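Local coordinates for protein acyl-CoA thioesterase YbgC (Helicobacter pylori, PDB 2PZH) that hydrolyses the thioester bond of lauroyl- to stearoyl-CoA and of benzoyl-CoA, with low activity on butyryl- and octanoyl-CoA, and may take part in phospholipid metabolism, at residues 25-30 with 86-91; 47-52 with 111-116; 80-85 with 122-127. All coordinates share one frame; numbering follows the deposited sequence.

Interaction 1: 25-30 with 86-91; sequences KYCERA and QEIYCI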
loop_
_atom_site.group_PDB
_atom_site.type_symbol
_atom_site.label_atom_id
_atom_site.label_comp_id
_atom_site.label_asym_id
_atom_site.label_seq_id
_atom_site.Cartn_x
_atom_site.Cartn_y
_atom_site.Cartn_z
ATOM N N LYS A 25 -6.092 -7.365 -1.780
ATOM C CA LYS A 25 -4.757 -7.685 -2.307
ATOM C C LYS A 25 -4.439 -9.179 -2.194
ATOM O O LYS A 25 -3.976 -9.793 -3.153
ATOM C CB LYS A 25 -3.687 -6.858 -1.604
ATOM C CG LYS A 25 -3.849 -5.369 -1.870
ATOM C CD LYS A 25 -2.749 -4.573 -1.205
ATOM C CE LYS A 25 -2.804 -3.113 -1.667
ATOM N NZ LYS A 25 -1.546 -2.374 -1.408
ATOM N N TYR A 26 -4.669 -9.758 -1.019
ATOM C CA TYR A 26 -4.469 -11.208 -0.870
ATOM C C TYR A 26 -5.271 -12.027 -1.901
ATOM O O TYR A 26 -4.738 -12.992 -2.511
ATOM C CB TYR A 26 -4.847 -11.667 0.522
ATOM C CG TYR A 26 -4.083 -11.025 1.656
ATOM C CD1 TYR A 26 -2.760 -10.609 1.513
ATOM C CD2 TYR A 26 -4.679 -10.877 2.883
ATOM C CE1 TYR A 26 -2.057 -10.048 2.594
ATOM C CE2 TYR A 26 -4.000 -10.322 3.962
ATOM C CZ TYR A 26 -2.699 -9.912 3.819
ATOM O OH TYR A 26 -2.062 -9.366 4.907
ATOM N N CYS A 27 -6.529 -11.651 -2.107
ATOM C CA CYS A 27 -7.366 -12.359 -3.074
ATOM C C CYS A 27 -6.783 -12.215 -4.477
ATOM O O CYS A 27 -6.735 -13.176 -5.238
ATOM C CB CYS A 27 -8.820 -11.897 -3.003
ATOM S SG CYS A 27 -9.598 -12.476 -1.491
ATOM N N GLU A 28 -6.321 -11.010 -4.797
ATOM C CA GLU A 28 -5.730 -10.734 -6.097
ATOM C C GLU A 28 -4.514 -11.611 -6.301
ATOM O O GLU A 28 -4.362 -12.214 -7.362
ATOM C CB GLU A 28 -5.333 -9.267 -6.216
ATOM C CG GLU A 28 -5.163 -8.786 -7.647
ATOM C CD GLU A 28 -4.030 -9.451 -8.387
ATOM O OE1 GLU A 28 -4.304 -9.973 -9.489
ATOM O OE2 GLU A 28 -2.873 -9.427 -7.896
ATOM N N ARG A 29 -3.629 -11.669 -5.309
ATOM C CA ARG A 29 -2.430 -12.517 -5.434
ATOM C C ARG A 29 -2.843 -13.954 -5.798
ATOM O O ARG A 29 -2.263 -14.565 -6.717
ATOM C CB ARG A 29 -1.632 -12.525 -4.130
ATOM C CG ARG A 29 -1.169 -11.139 -3.724
ATOM C CD ARG A 29 -0.348 -11.238 -2.455
ATOM N NE ARG A 29 -0.193 -9.927 -1.833
ATOM C CZ ARG A 29 0.286 -9.759 -0.612
ATOM N NH1 ARG A 29 0.656 -10.821 0.096
ATOM N NH2 ARG A 29 0.391 -8.540 -0.094
ATOM N N ALA A 30 -3.836 -14.474 -5.081
ATOM C CA ALA A 30 -4.332 -15.854 -5.323
ATOM C C ALA A 30 -4.739 -16.103 -6.779
ATOM O O ALA A 30 -4.403 -17.148 -7.380
ATOM C CB ALA A 30 -5.512 -16.173 -4.392
ATOM N N GLN A 86 -13.955 -16.289 -3.181
ATOM C CA GLN A 86 -12.713 -16.433 -2.455
ATOM C C GLN A 86 -12.929 -16.249 -0.968
ATOM O O GLN A 86 -13.569 -15.279 -0.539
ATOM C CB GLN A 86 -11.651 -15.442 -2.978
ATOM C CG GLN A 86 -11.240 -15.746 -4.430
ATOM C CD GLN A 86 -10.154 -14.844 -4.931
ATOM O OE1 GLN A 86 -10.417 -13.709 -5.323
ATOM N NE2 GLN A 86 -8.919 -15.354 -4.964
ATOM N N GLU A 87 -12.387 -17.187 -0.198
ATOM C CA GLU A 87 -12.458 -17.132 1.257
ATOM C C GLU A 87 -11.068 -17.153 1.829
ATOM O O GLU A 87 -10.181 -17.850 1.325
ATOM C CB GLU A 87 -13.224 -18.338 1.813
ATOM C CG GLU A 87 -14.718 -18.265 1.599
ATOM C CD GLU A 87 -15.455 -19.412 2.295
ATOM O OE1 GLU A 87 -16.651 -19.245 2.609
ATOM O OE2 GLU A 87 -14.847 -20.476 2.520
ATOM N N ILE A 88 -10.881 -16.422 2.918
ATOM C CA ILE A 88 -9.594 -16.397 3.584
ATOM C C ILE A 88 -9.767 -16.956 4.984
ATOM O O ILE A 88 -10.630 -16.505 5.740
ATOM C CB ILE A 88 -9.019 -14.945 3.650
ATOM C CG1 ILE A 88 -8.910 -14.364 2.229
ATOM C CG2 ILE A 88 -7.702 -14.889 4.444
ATOM C CD1 ILE A 88 -8.349 -12.942 2.168
ATOM N N TYR A 89 -8.934 -17.932 5.320
ATOM C CA TYR A 89 -8.903 -18.506 6.650
ATOM C C TYR A 89 -7.546 -18.295 7.286
ATOM O O TYR A 89 -6.508 -18.464 6.619
ATOM C CB TYR A 89 -9.152 -20.010 6.586
ATOM C CG TYR A 89 -10.612 -20.396 6.514
ATOM C CD1 TYR A 89 -11.355 -20.230 5.352
ATOM C CD2 TYR A 89 -11.240 -20.946 7.626
ATOM C CE1 TYR A 89 -12.719 -20.609 5.316
ATOM C CE2 TYR A 89 -12.559 -21.321 7.598
ATOM C CZ TYR A 89 -13.297 -21.160 6.456
ATOM O OH TYR A 89 -14.631 -21.569 6.520
ATOM N N CYS A 90 -7.533 -17.990 8.578
ATOM C CA CYS A 90 -6.277 -18.010 9.309
ATOM C C CYS A 90 -5.983 -19.447 9.634
ATOM O O CYS A 90 -6.821 -20.111 10.260
ATOM C CB CYS A 90 -6.356 -17.236 10.626
ATOM S SG CYS A 90 -4.822 -17.349 11.545
ATOM N N ILE A 91 -4.805 -19.929 9.231
ATOM C CA ILE A 91 -4.426 -21.332 9.487
ATOM C C ILE A 91 -3.253 -21.516 10.437
ATOM O O ILE A 91 -3.002 -22.641 10.886
ATOM C CB ILE A 91 -4.119 -22.101 8.164
ATOM C CG1 ILE A 91 -2.929 -21.460 7.437
ATOM C CG2 ILE A 91 -5.368 -22.173 7.280
ATOM C CD1 ILE A 91 -2.452 -22.240 6.185
#
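Q86 reaches from strand 81-92 to the backbone of helix 22-36 at C27. Its CB starts the contact, packing on C27 SG at 3.9 Å. Beyond CG the chain runs extended, which carries the amide out to the helix. CD passes C27 CB at 3.8 Å. OE1 comes closer to C27 CB, at 3.3 Å, and takes its hydrogen bond from R31 NH1. NE2 donates to C27 O at 3.1 Å, with 154° at the hydrogen. It approaches that carbonyl from the side, tilted 26° from its plane. NE2 also lies 3.6 Å from A30 CB. A second bond from NE2 goes to T72 OG1 on strand 67-77.

I88, two residues on, supplies the apolar half. Its CD1 touches C27 SG at 3.9 Å and Y26 CB at 4.1 Å, and sits near the edge of the Y26 ring. The helix and strand segments cross at 113°, their axes 9.5 Å apart at closest. This is the hot-dog fold's central helix lying against its curled sheet. All five touching residues are buried. The Q86 amide is therefore satisfied at both ends within the core. R31 NH1 can only donate and C27 O can only accept, which settles which end is OE1 and which NE2.

Interaction 2: 47-52 with 111-116; sequences GVFVIR and FGFVNR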
loop_
_atom_site.group_PDB
_atom_site.type_symbol
_atom_site.label_atom_id
_atom_site.label_comp_id
_atom_site.label_asym_id
_atom_site.label_seq_id
_atom_site.Cartn_x
_atom_site.Cartn_y
_atom_site.Cartn_z
ATOM N N GLY A 47 -5.998 -8.104 -24.674
ATOM C CA GLY A 47 -7.056 -8.118 -23.677
ATOM C C GLY A 47 -6.560 -8.204 -22.252
ATOM O O GLY A 47 -5.434 -8.633 -22.001
ATOM N N VAL A 48 -7.426 -7.800 -21.324
ATOM C CA VAL A 48 -7.096 -7.774 -19.908
ATOM C C VAL A 48 -8.376 -8.030 -19.091
ATOM O O VAL A 48 -9.487 -7.757 -19.558
ATOM C CB VAL A 48 -6.403 -6.430 -19.546
ATOM C CG1 VAL A 48 -7.433 -5.361 -19.167
ATOM C CG2 VAL A 48 -5.357 -6.622 -18.468
ATOM N N PHE A 49 -8.232 -8.592 -17.888
ATOM C CA PHE A 49 -9.395 -8.806 -17.026
ATOM C C PHE A 49 -9.716 -7.525 -16.309
ATOM O O PHE A 49 -8.818 -6.799 -15.905
ATOM C CB PHE A 49 -9.128 -9.892 -15.982
ATOM C CG PHE A 49 -9.192 -11.279 -16.533
ATOM C CD1 PHE A 49 -10.415 -11.892 -16.740
ATOM C CD2 PHE A 49 -8.029 -11.965 -16.859
ATOM C CE1 PHE A 49 -10.485 -13.175 -17.259
ATOM C CE2 PHE A 49 -8.092 -13.256 -17.385
ATOM C CZ PHE A 49 -9.319 -13.855 -17.578
ATOM N N VAL A 50 -10.994 -7.233 -16.153
ATOM C CA VAL A 50 -11.358 -6.043 -15.402
ATOM C C VAL A 50 -12.420 -6.381 -14.390
ATOM O O VAL A 50 -13.421 -7.032 -14.697
ATOM C CB VAL A 50 -11.802 -4.863 -16.297
ATOM C CG1 VAL A 50 -10.636 -4.406 -17.164
ATOM C CG2 VAL A 50 -13.010 -5.233 -17.140
ATOM N N ILE A 51 -12.171 -5.946 -13.163
ATOM C CA ILE A 51 -13.086 -6.185 -12.073
ATOM C C ILE A 51 -14.331 -5.341 -12.286
ATOM O O ILE A 51 -14.244 -4.146 -12.593
ATOM C CB ILE A 51 -12.375 -5.938 -10.711
ATOM C CG1 ILE A 51 -13.282 -6.271 -9.528
ATOM C CG2 ILE A 51 -11.790 -4.526 -10.636
ATOM C CD1 ILE A 51 -12.467 -6.717 -8.300
ATOM N N ARG A 52 -15.483 -5.997 -12.188
ATOM C CA ARG A 52 -16.780 -5.355 -12.343
ATOM C C ARG A 52 -17.384 -5.037 -10.993
ATOM O O ARG A 52 -17.931 -3.967 -10.783
ATOM C CB ARG A 52 -17.765 -6.279 -13.074
ATOM C CG ARG A 52 -17.387 -6.667 -14.484
ATOM C CD ARG A 52 -17.278 -5.440 -15.354
ATOM N NE ARG A 52 -17.271 -5.796 -16.765
ATOM C CZ ARG A 52 -16.892 -4.976 -17.737
ATOM N NH1 ARG A 52 -16.479 -3.749 -17.450
ATOM N NH2 ARG A 52 -16.915 -5.396 -18.996
ATOM N N PHE A 111 -15.550 -10.556 -12.903
ATOM C CA PHE A 111 -14.582 -9.984 -13.826
ATOM C C PHE A 111 -15.143 -10.073 -15.235
ATOM O O PHE A 111 -15.820 -11.041 -15.571
ATOM C CB PHE A 111 -13.269 -10.761 -13.788
ATOM C CG PHE A 111 -12.661 -10.852 -12.429
ATOM C CD1 PHE A 111 -11.725 -9.928 -12.010
ATOM C CD2 PHE A 111 -13.029 -11.878 -11.564
ATOM C CE1 PHE A 111 -11.183 -10.020 -10.742
ATOM C CE2 PHE A 111 -12.498 -11.974 -10.311
ATOM C CZ PHE A 111 -11.566 -11.045 -9.896
ATOM N N GLY A 112 -14.865 -9.064 -16.045
ATOM C CA GLY A 112 -15.091 -9.151 -17.483
ATOM C C GLY A 112 -13.739 -9.202 -18.168
ATOM O O GLY A 112 -12.712 -9.023 -17.525
ATOM N N PHE A 113 -13.727 -9.461 -19.471
ATOM C CA PHE A 113 -12.492 -9.357 -20.243
ATOM C C PHE A 113 -12.716 -8.279 -21.298
ATOM O O PHE A 113 -13.784 -8.203 -21.900
ATOM C CB PHE A 113 -12.122 -10.698 -20.882
ATOM C CG PHE A 113 -10.668 -10.814 -21.255
ATOM C CD1 PHE A 113 -9.711 -11.093 -20.286
ATOM C CD2 PHE A 113 -10.257 -10.661 -22.572
ATOM C CE1 PHE A 113 -8.358 -11.210 -20.617
ATOM C CE2 PHE A 113 -8.907 -10.775 -22.916
ATOM C CZ PHE A 113 -7.953 -11.050 -21.933
ATOM N N VAL A 114 -11.727 -7.416 -21.485
ATOM C CA VAL A 114 -11.914 -6.249 -22.345
ATOM C C VAL A 114 -10.675 -5.971 -23.187
ATOM O O VAL A 114 -9.572 -6.365 -22.820
ATOM C CB VAL A 114 -12.254 -4.984 -21.504
ATOM C CG1 VAL A 114 -13.633 -5.128 -20.841
ATOM C CG2 VAL A 114 -11.182 -4.733 -20.466
ATOM N N ASN A 115 -10.867 -5.312 -24.330
ATOM C CA ASN A 115 -9.739 -4.763 -25.080
ATOM C C ASN A 115 -9.132 -3.606 -24.295
ATOM O O ASN A 115 -9.851 -2.863 -23.629
ATOM C CB ASN A 115 -10.189 -4.281 -26.462
ATOM C CG ASN A 115 -9.066 -3.620 -27.245
ATOM O OD1 ASN A 115 -8.709 -2.463 -26.990
ATOM N ND2 ASN A 115 -8.503 -4.353 -28.207
ATOM N N ARG A 116 -7.814 -3.446 -24.374
ATOM C CA ARG A 116 -7.138 -2.401 -23.596
ATOM C C ARG A 116 -7.554 -0.977 -23.993
ATOM O O ARG A 116 -7.978 -0.186 -23.147
ATOM C CB ARG A 116 -5.617 -2.546 -23.693
ATOM C CG ARG A 116 -5.031 -3.651 -22.835
ATOM C CD ARG A 116 -3.516 -3.587 -22.848
ATOM N NE ARG A 116 -2.913 -4.738 -22.183
ATOM C CZ ARG A 116 -2.744 -5.925 -22.756
ATOM N NH1 ARG A 116 -2.183 -6.912 -22.074
ATOM N NH2 ARG A 116 -3.135 -6.124 -24.009
#
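Strand segments 47-52 and 111-114 pair antiparallel, with V48-V114 and V50-G112 as hydrogen-bonded pairs and F49-F113 and I51-F111 as non-hydrogen-bonded pairs between and beyond them. Four N-H...O bonds join them. V48 N to V114 O and V114 N to V48 O are both 3.0 Å. V50 N to G112 O and G112 N to V50 O are both 2.8 Å. The CA-H groups of F49 and F111 add contacts to G112 O and V50 O.

F49, I51, F111 and F113 share one face. F49 and F113 form an edge-to-face pair there, with planes at 77° and centroids 4.8 Å apart. F113 CD1 stands over the centre of the F49 ring. F113 CG is anti to its own backbone N (chi1 -159°), which swings the ring across the neighbouring strand until V48 N lies over its face. Beyond F49, the I51 backbone and CB pack obliquely against F111 CD1.

V48, V50 and V114 occupy the other face. V50 CG1 meets V114 CG2 at 3.4 Å, tighter than usual, with the two side chains at about a right angle. V48 CG1 touches V114 CG2 more loosely, at 4.0 Å. R52 CG lies by G112 N at 3.8 Å. The bend at chi2 then turns the rest of the chain, and R52 NH2 reaches V114 CG1 at 3.8 Å.

R116 spreads its guanidinium with one face toward G47. The contact pairs strands 47-58 and 102-114, neighbours in the antiparallel hot-dog sheet, through backbone bonds and apolar packing on both faces. R116, just past the end of strand 102-114, joins it to E43 and N44 and to E15 of the second subunit.

Interaction 3: 80-85 with 122-127; sequences VFVVLF and IAIPKL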
loop_
_atom_site.group_PDB
_atom_site.type_symbol
_atom_site.label_atom_id
_atom_site.label_comp_id
_atom_site.label_asym_id
_atom_site.label_seq_id
_atom_site.Cartn_x
_atom_site.Cartn_y
_atom_site.Cartn_z
ATOM N N VAL A 80 -18.271 -14.363 -21.615
ATOM C CA VAL A 80 -17.882 -12.959 -21.462
ATOM C C VAL A 80 -17.439 -12.553 -20.039
ATOM O O VAL A 80 -16.884 -11.465 -19.839
ATOM C CB VAL A 80 -19.031 -12.033 -21.924
ATOM C CG1 VAL A 80 -18.566 -10.585 -22.014
ATOM C CG2 VAL A 80 -19.556 -12.506 -23.274
ATOM N N PHE A 81 -17.679 -13.414 -19.055
ATOM C CA PHE A 81 -17.294 -13.077 -17.686
ATOM C C PHE A 81 -17.055 -14.294 -16.796
ATOM O O PHE A 81 -17.432 -15.427 -17.129
ATOM C CB PHE A 81 -18.300 -12.089 -17.049
ATOM C CG PHE A 81 -19.619 -12.707 -16.654
ATOM C CD1 PHE A 81 -19.729 -13.476 -15.505
ATOM C CD2 PHE A 81 -20.759 -12.490 -17.414
ATOM C CE1 PHE A 81 -20.934 -14.036 -15.128
ATOM C CE2 PHE A 81 -21.974 -13.044 -17.041
ATOM C CZ PHE A 81 -22.064 -13.820 -15.895
ATOM N N VAL A 82 -16.399 -14.061 -15.664
ATOM C CA VAL A 82 -16.233 -15.109 -14.678
ATOM C C VAL A 82 -16.518 -14.550 -13.292
ATOM O O VAL A 82 -16.169 -13.402 -12.994
ATOM C CB VAL A 82 -14.812 -15.708 -14.737
ATOM C CG1 VAL A 82 -13.745 -14.597 -14.565
ATOM C CG2 VAL A 82 -14.652 -16.846 -13.718
ATOM N N VAL A 83 -17.166 -15.349 -12.454
ATOM C CA VAL A 83 -17.374 -14.961 -11.078
ATOM C C VAL A 83 -16.624 -15.930 -10.183
ATOM O O VAL A 83 -16.785 -17.149 -10.284
ATOM C CB VAL A 83 -18.870 -14.921 -10.698
ATOM C CG1 VAL A 83 -19.042 -14.535 -9.237
ATOM C CG2 VAL A 83 -19.638 -13.949 -11.607
ATOM N N LEU A 84 -15.799 -15.381 -9.300
ATOM C CA LEU A 84 -15.007 -16.185 -8.387
ATOM C C LEU A 84 -15.476 -16.002 -6.961
ATOM O O LEU A 84 -15.847 -14.894 -6.548
ATOM C CB LEU A 84 -13.532 -15.788 -8.446
ATOM C CG LEU A 84 -12.711 -16.201 -9.663
ATOM C CD1 LEU A 84 -12.988 -15.281 -10.796
ATOM C CD2 LEU A 84 -11.219 -16.174 -9.333
ATOM N N PHE A 85 -15.437 -17.083 -6.196
ATOM C CA PHE A 85 -15.646 -16.992 -4.773
ATOM C C PHE A 85 -14.313 -17.202 -4.075
ATOM O O PHE A 85 -13.617 -18.174 -4.348
ATOM C CB PHE A 85 -16.640 -18.051 -4.291
ATOM C CG PHE A 85 -16.933 -17.960 -2.832
ATOM C CD1 PHE A 85 -17.376 -16.768 -2.289
ATOM C CD2 PHE A 85 -16.760 -19.051 -1.998
ATOM C CE1 PHE A 85 -17.639 -16.653 -0.942
ATOM C CE2 PHE A 85 -17.029 -18.948 -0.641
ATOM C CZ PHE A 85 -17.471 -17.747 -0.118
ATOM N N ILE A 122 -15.031 -8.230 -24.565
ATOM C CA ILE A 122 -14.726 -9.323 -25.481
ATOM C C ILE A 122 -14.784 -10.652 -24.732
ATOM O O ILE A 122 -14.894 -10.681 -23.502
ATOM C CB ILE A 122 -13.342 -9.151 -26.162
ATOM C CG1 ILE A 122 -12.221 -9.122 -25.122
ATOM C CG2 ILE A 122 -13.320 -7.870 -27.021
ATOM C CD1 ILE A 122 -10.819 -9.060 -25.704
ATOM N N ALA A 123 -14.733 -11.752 -25.477
ATOM C CA ALA A 123 -14.779 -13.075 -24.872
ATOM C C ALA A 123 -13.504 -13.326 -24.085
ATOM O O ALA A 123 -12.430 -12.838 -24.447
ATOM C CB ALA A 123 -14.957 -14.137 -25.940
ATOM N N ILE A 124 -13.624 -14.082 -22.997
ATOM C CA ILE A 124 -12.446 -14.544 -22.276
ATOM C C ILE A 124 -11.640 -15.425 -23.253
ATOM O O ILE A 124 -12.218 -16.248 -23.960
ATOM C CB ILE A 124 -12.850 -15.308 -20.988
ATOM C CG1 ILE A 124 -13.472 -14.337 -19.974
ATOM C CG2 ILE A 124 -11.650 -16.006 -20.369
ATOM C CD1 ILE A 124 -14.246 -15.003 -18.848
ATOM N N PRO A 125 -10.309 -15.226 -23.328
ATOM C CA PRO A 125 -9.521 -16.054 -24.242
ATOM C C PRO A 125 -9.722 -17.537 -23.943
ATOM O O PRO A 125 -9.823 -17.918 -22.776
ATOM C CB PRO A 125 -8.082 -15.653 -23.927
ATOM C CG PRO A 125 -8.184 -14.274 -23.354
ATOM C CD PRO A 125 -9.472 -14.259 -22.595
ATOM N N LYS A 126 -9.768 -18.363 -24.985
ATOM C CA LYS A 126 -9.972 -19.803 -24.813
ATOM C C LYS A 126 -8.960 -20.449 -23.860
ATOM O O LYS A 126 -9.325 -21.307 -23.055
ATOM C CB LYS A 126 -9.996 -20.521 -26.169
ATOM C CG LYS A 126 -11.346 -20.415 -26.898
ATOM C CD LYS A 126 -11.260 -20.923 -28.338
ATOM C CE LYS A 126 -10.658 -19.879 -29.286
ATOM N NZ LYS A 126 -9.194 -19.692 -29.088
ATOM N N LEU A 127 -7.700 -20.029 -23.945
ATOM C CA LEU A 127 -6.655 -20.558 -23.064
ATOM C C LEU A 127 -6.885 -20.182 -21.594
ATOM O O LEU A 127 -6.566 -20.959 -20.690
ATOM C CB LEU A 127 -5.267 -20.094 -23.519
ATOM C CG LEU A 127 -4.668 -20.744 -24.771
ATOM C CD1 LEU A 127 -3.477 -19.936 -25.286
ATOM C CD2 LEU A 127 -4.257 -22.194 -24.488
#
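The start of segment 80-85 passes close to the loop that leads into helix 126-133, and no hydrogen bond joins the two. V80 and A123 have the nearest CA atoms, 4.6 Å apart. From there the segments diverge. F81 to F85 run on along the strand, while segment 122-127 turns through P125, the N-cap residue, into the helix.

I124 CD1 makes most of the close atomic contacts. I124 is buried, and its CB points toward the strand. CG1 is anti to the carbonyl carbon (chi1 -68°) and the chain continues extended (chi2 164°), so CD1 is the atom pushed furthest toward the strand. This methyl rests on backbone more than on side chains. I124 CD1 lies 3.6 Å from F81 C and equally close to F81 O. V80 C is further from I124 CD1, at 4.2 Å. V82 N lies 4.0 Å from I124 CD1. V82 CB, 4.2 Å from I124 CD1, is the side-chain atom that meets it.

V80, exposed to solvent, covers nearly as much surface. Its CG1 is anti to the backbone N (chi1 -170°) and comes to 4.0 Å from I122 O. The F81 side chain turns away and makes a cation-pi contact with K110. The junction is small, burying 183 Å² over both sides, and rests on van der Waals contact, mainly of one methyl with strand backbone.

Strand 102-114 borders both segments. V82 is backbone-bonded to F111 on that strand, and I122 to F113. The F113 side chain also packs on I122, I124 and P125. I124 therefore packs between the F113 side chain and the start of strand 81-92, and the loop before the C-terminal helix is laid against the end of the sheet.

Strand 102-114 connects the three contacts. It lies beside strand 81-92, which serves interactions 1 and 3, and pairs with strand 47-58 in interaction 2. Interactions 2 and 3 touch directly, their centres about 9 Å apart. Besides their backbone bonds, F111 CE2 packs on L84 CD1 at 3.4 Å. Interaction 1 is more central in the chain, about 21 Å from interaction 2 and 20 Å from interaction 3 between centres. It is also the one near the predicted active-site residue D13, whose side chain is about 11 Å from that of Y26. Interactions 1 and 2 both touch the second subunit.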